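Local structure of putative Glycosidase (3R67) at residues 18-21 against 22-25; 235-238 against 239-243. The protein is a putative glycosidase whose chain belongs to a sequence family of the beta-fructosidase clan, whose members are built as five-bladed beta-propellers. All blocks are in the same frame, centred on the assembly; numbering follows the deposited sequence.

Contact 1 (18-21 against 22-25); sequences QRPE and GINP
Pro20 and Ile23 touch at the bend of a surface loop of a beta-propeller protein, ahead of strand 35-37. Their side chains cross at about a right angle, and Ile23 can be followed outward atom by atom. Its CB lies against the proline ring, 3.8 Å from Pro20 CG. From there the CG2 branch meets the same ring carbon, Ile23 CG2 to Pro20 CG being 3.9 Å. The other branch, CG1, anti to the carbonyl carbon (chi1 -70°), lies 3.4 Å from Glu21 O and also touches Pro20 CB. CD1, at the tip, stays near that oxygen, with 4.1 Å between Ile23 CD1 and Glu21 O. A branched aliphatic chain suits this place because it meets a rigid ring with two branches at once; Leu93 and Val348 also touch both residues. Gly22 makes the bend with a positive phi of 58°, readily adopted without a side chain. Farther on, the amide of Asn24 passes across Pro20 CD and fastens the loop to strand 345-351 through OD1, which accepts from Val348 N. Inside the bend a water donates a hydrogen bond to Pro20 O at 2.6 Å and accepts one from Asn24 N at 3.1 Å.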
loop_
_atom_site.group_PDB
_atom_site.type_symbol
_atom_site.label_atom_id
_atom_site.label_comp_id
_atom_site.label_asym_id
_atom_site.label_seq_id
_atom_site.Cartn_x
_atom_site.Cartn_y
_atom_site.Cartn_z
ATOM N N GLN A 18 5.163 17.517 -1.809
ATOM C CA GLN A 18 6.064 18.216 -0.896
ATOM C C GLN A 18 5.784 17.882 0.554
ATOM O O GLN A 18 4.624 17.714 0.950
ATOM C CB GLN A 18 5.920 19.738 -1.092
ATOM C CG GLN A 18 6.203 20.236 -2.518
ATOM C CD GLN A 18 7.622 19.996 -2.987
ATOM O OE1 GLN A 18 8.587 20.074 -2.211
ATOM N NE2 GLN A 18 7.780 19.766 -4.288
ATOM N N ARG A 19 6.849 17.819 1.358
ATOM C CA ARG A 19 6.760 17.553 2.795
ATOM C C ARG A 19 6.213 18.791 3.516
ATOM O O ARG A 19 6.843 19.848 3.456
ATOM C CB ARG A 19 8.143 17.143 3.365
ATOM C CG ARG A 19 8.608 15.771 2.934
ATOM C CD ARG A 19 10.114 15.608 3.018
ATOM N NE ARG A 19 10.538 14.276 2.563
ATOM C CZ ARG A 19 10.766 13.938 1.298
ATOM N NH1 ARG A 19 10.569 14.815 0.321
ATOM N NH2 ARG A 19 11.157 12.704 0.995
ATOM N N PRO A 20 5.023 18.711 4.156
ATOM C CA PRO A 20 4.518 19.874 4.908
ATOM C C PRO A 20 5.388 20.120 6.135
ATOM O O PRO A 20 5.819 19.147 6.779
ATOM C CB PRO A 20 3.094 19.468 5.277
ATOM C CG PRO A 20 3.124 17.988 5.308
ATOM C CD PRO A 20 4.166 17.521 4.360
ATOM N N GLU A 21 5.675 21.393 6.440
ATOM C CA GLU A 21 6.594 21.796 7.511
ATOM C C GLU A 21 6.051 21.440 8.892
ATOM O O GLU A 21 4.858 21.652 9.171
ATOM C CB GLU A 21 6.900 23.312 7.461
ATOM C CG GLU A 21 7.561 23.788 6.175
ATOM C CD GLU A 21 6.714 23.828 4.916
ATOM O OE1 GLU A 21 5.465 23.848 5.029
ATOM O OE2 GLU A 21 7.308 23.935 3.818
ATOM N N GLY A 22 6.958 20.886 9.709
ATOM C CA GLY A 22 6.750 20.466 11.085
ATOM C C GLY A 22 5.671 19.438 11.323
ATOM O O GLY A 22 5.212 19.311 12.448
ATOM N N ILE A 23 5.306 18.646 10.313
ATOM C CA ILE A 23 4.208 17.682 10.422
ATOM C C ILE A 23 4.690 16.220 10.607
ATOM O O ILE A 23 4.057 15.478 11.369
ATOM C CB ILE A 23 3.340 17.801 9.125
ATOM C CG1 ILE A 23 2.573 19.141 9.102
ATOM C CG2 ILE A 23 2.369 16.638 8.909
ATOM C CD1 ILE A 23 1.614 19.465 10.310
ATOM N N ASN A 24 5.751 15.804 9.903
ATOM C CA ASN A 24 6.194 14.414 9.901
ATOM C C ASN A 24 7.200 14.096 11.027
ATOM O O ASN A 24 8.024 14.933 11.363
ATOM C CB ASN A 24 6.819 14.077 8.551
ATOM C CG ASN A 24 5.807 14.110 7.443
ATOM O OD1 ASN A 24 4.687 13.622 7.597
ATOM N ND2 ASN A 24 6.198 14.597 6.269
ATOM N N PRO A 25 7.141 12.875 11.625
ATOM C CA PRO A 25 6.198 11.765 11.326
ATOM C C PRO A 25 4.811 12.030 11.877
ATOM O O PRO A 25 4.645 12.629 12.927
ATOM C CB PRO A 25 6.838 10.559 12.022
ATOM C CG PRO A 25 7.627 11.139 13.152
ATOM C CD PRO A 25 8.088 12.509 12.702
HETATM O O HOH W 1 7.420 17.407 7.886
#

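Contact 2 (235-238 against 239-243). With EDO (1,2-ethanediol), chain F.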
loop_
_atom_site.group_PDB
_atom_site.type_symbol
_atom_site.label_atom_id
_atom_site.label_comp_id
_atom_site.label_asym_id
_atom_site.label_seq_id
_atom_site.Cartn_x
_atom_site.Cartn_y
_atom_site.Cartn_z
ATOM N N THR A 235 7.971 -4.407 -15.229
ATOM C CA THR A 235 9.022 -5.258 -14.682
ATOM C C THR A 235 10.196 -4.379 -14.271
ATOM O O THR A 235 10.370 -3.303 -14.852
ATOM C CB THR A 235 9.462 -6.379 -15.680
ATOM O OG1 THR A 235 9.932 -5.791 -16.884
ATOM C CG2 THR A 235 8.352 -7.377 -15.993
ATOM N N PRO A 236 11.042 -4.819 -13.308
ATOM C CA PRO A 236 12.228 -4.024 -12.947
ATOM C C PRO A 236 13.127 -3.737 -14.157
ATOM O O PRO A 236 13.209 -4.544 -15.097
ATOM C CB PRO A 236 12.945 -4.919 -11.933
ATOM C CG PRO A 236 11.838 -5.736 -11.320
ATOM C CD PRO A 236 10.976 -6.058 -12.503
ATOM N N ARG A 237 13.771 -2.565 -14.146
ATOM C CA ARG A 237 14.634 -2.105 -15.228
ATOM C C ARG A 237 16.047 -1.947 -14.753
ATOM O O ARG A 237 16.314 -1.133 -13.859
ATOM C CB ARG A 237 14.147 -0.771 -15.800
ATOM C CG ARG A 237 12.727 -0.756 -16.327
ATOM C CD ARG A 237 12.303 0.661 -16.659
ATOM N NE ARG A 237 12.152 1.494 -15.458
ATOM C CZ ARG A 237 11.851 2.789 -15.486
ATOM N NH1 ARG A 237 11.682 3.413 -16.642
ATOM N NH2 ARG A 237 11.745 3.476 -14.355
ATOM N N GLU A 238 16.959 -2.705 -15.369
ATOM C CA GLU A 238 18.392 -2.666 -15.086
ATOM C C GLU A 238 18.919 -1.238 -15.254
ATOM O O GLU A 238 18.516 -0.553 -16.201
ATOM C CB GLU A 238 19.118 -3.641 -16.037
ATOM C CG GLU A 238 20.584 -3.857 -15.711
ATOM C CD GLU A 238 21.299 -4.919 -16.527
ATOM O OE1 GLU A 238 20.882 -5.194 -17.676
ATOM O OE2 GLU A 238 22.294 -5.475 -16.009
ATOM N N GLY A 239 19.753 -0.795 -14.315
ATOM C CA GLY A 239 20.353 0.537 -14.328
ATOM C C GLY A 239 19.431 1.672 -13.919
ATOM O O GLY A 239 19.839 2.829 -13.986
ATOM N N LYS A 240 18.178 1.373 -13.504
ATOM C CA LYS A 240 17.186 2.347 -13.019
ATOM C C LYS A 240 16.946 2.162 -11.516
ATOM O O LYS A 240 17.312 1.118 -10.954
ATOM C CB LYS A 240 15.841 2.229 -13.784
ATOM C CG LYS A 240 15.858 2.497 -15.299
ATOM C CD LYS A 240 16.007 3.967 -15.671
ATOM C CE LYS A 240 15.784 4.208 -17.139
ATOM N NZ LYS A 240 16.859 3.633 -17.985
ATOM N N PHE A 241 16.283 3.158 -10.873
ATOM C CA PHE A 241 15.940 3.127 -9.447
ATOM C C PHE A 241 15.032 1.930 -9.103
ATOM O O PHE A 241 15.020 1.505 -7.961
ATOM C CB PHE A 241 15.234 4.431 -9.040
ATOM C CG PHE A 241 13.811 4.582 -9.545
ATOM C CD1 PHE A 241 13.557 4.984 -10.852
ATOM C CD2 PHE A 241 12.728 4.314 -8.714
ATOM C CE1 PHE A 241 12.253 5.128 -11.308
ATOM C CE2 PHE A 241 11.414 4.411 -9.190
ATOM C CZ PHE A 241 11.184 4.845 -10.473
ATOM N N ASP A 242 14.229 1.440 -10.063
ATOM C CA ASP A 242 13.313 0.310 -9.868
ATOM C C ASP A 242 13.920 -0.961 -10.511
ATOM O O ASP A 242 13.226 -1.722 -11.180
ATOM C CB ASP A 242 11.914 0.644 -10.454
ATOM C CG ASP A 242 11.842 0.969 -11.946
ATOM O OD1 ASP A 242 12.913 1.176 -12.570
ATOM O OD2 ASP A 242 10.715 1.048 -12.479
ATOM N N SER A 243 15.227 -1.172 -10.300
ATOM C CA SER A 243 16.012 -2.268 -10.875
ATOM C C SER A 243 15.853 -3.578 -10.107
ATOM O O SER A 243 16.104 -4.628 -10.686
ATOM C CB SER A 243 17.489 -1.895 -10.921
ATOM O OG SER A 243 17.923 -1.286 -9.719
HETATM C C1 EDO F . 7.818 -3.100 -18.483
HETATM O O1 EDO F . 9.203 -3.010 -18.087
HETATM C C2 EDO F . 7.523 -4.179 -19.527
HETATM O O2 EDO F . 7.790 -5.500 -19.019
HETATM O O HOH W 2 19.164 1.820 -17.500
#
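Arg237 and Asp242 form the tight half of this contact, a salt bridge closed over two successive beta turns. The guanidinium and carboxylate planes stand 81° apart, so the two groups do not mate flat against each other. Instead, OD1 turns its syn lone pair to NE, with Arg237 NE to Asp242 OD1 at 3.0 Å and an N-H...O angle of 150°. The other bonds, from NH2 to both oxygens and from NE to OD2, are weak. Asp242 reaches the arginine because chi1 of 60° sets its CG between the backbone N and carbonyl carbon. Lys240 CG lies over one guanidinium face, while Phe241 CE1 comes to its edge, 3.5 Å from Arg237 NH2. Beyond the pair, Asp302 binds Arg237 NH1 and Leu301 O binds NH2, while Arg300 and Tyr263 also bind Asp242 OD2, giving this buried oxygen several partners. On the looser side, Glu238 is exposed, and a water joins Glu238 O to Lys240 NZ, 3.0 Å from that nitrogen. At the other end, 1,2-ethanediol rests on Thr235, its O2 3.0 Å from Thr235 OG1. The backbone explains the compactness: Lys240 N binds Arg237 O in a type II turn, whose third position, with positive phi, suits Gly239. A type I turn follows from Lys240 to Ser243, and Ser243 OG reaches back to Lys240 O at 2.8 Å. Arg237 N to Asp242 O closes the pair of consecutive beta turns, type II then type I, in the propeller loop that leads to strand 245-255.

Contact 1 comes early in the chain, in the loop before strand 35-37; contact 2 follows much later, between strands 221-222 and 245-255. Their centres are about 29 Å apart and their nearest atoms about 13 Å, so they do not touch, and each lies about 20 Å from the centre of the chain. They pack on different strands: contact 1 on 334-341 and 345-351, contact 2 on 258-266, in the sheet that also holds 245-255. The loop of contact 1 thus brings an early part of the chain against strands near its C-terminal end, and contact 2 fastens a connecting loop to the sheet it enters.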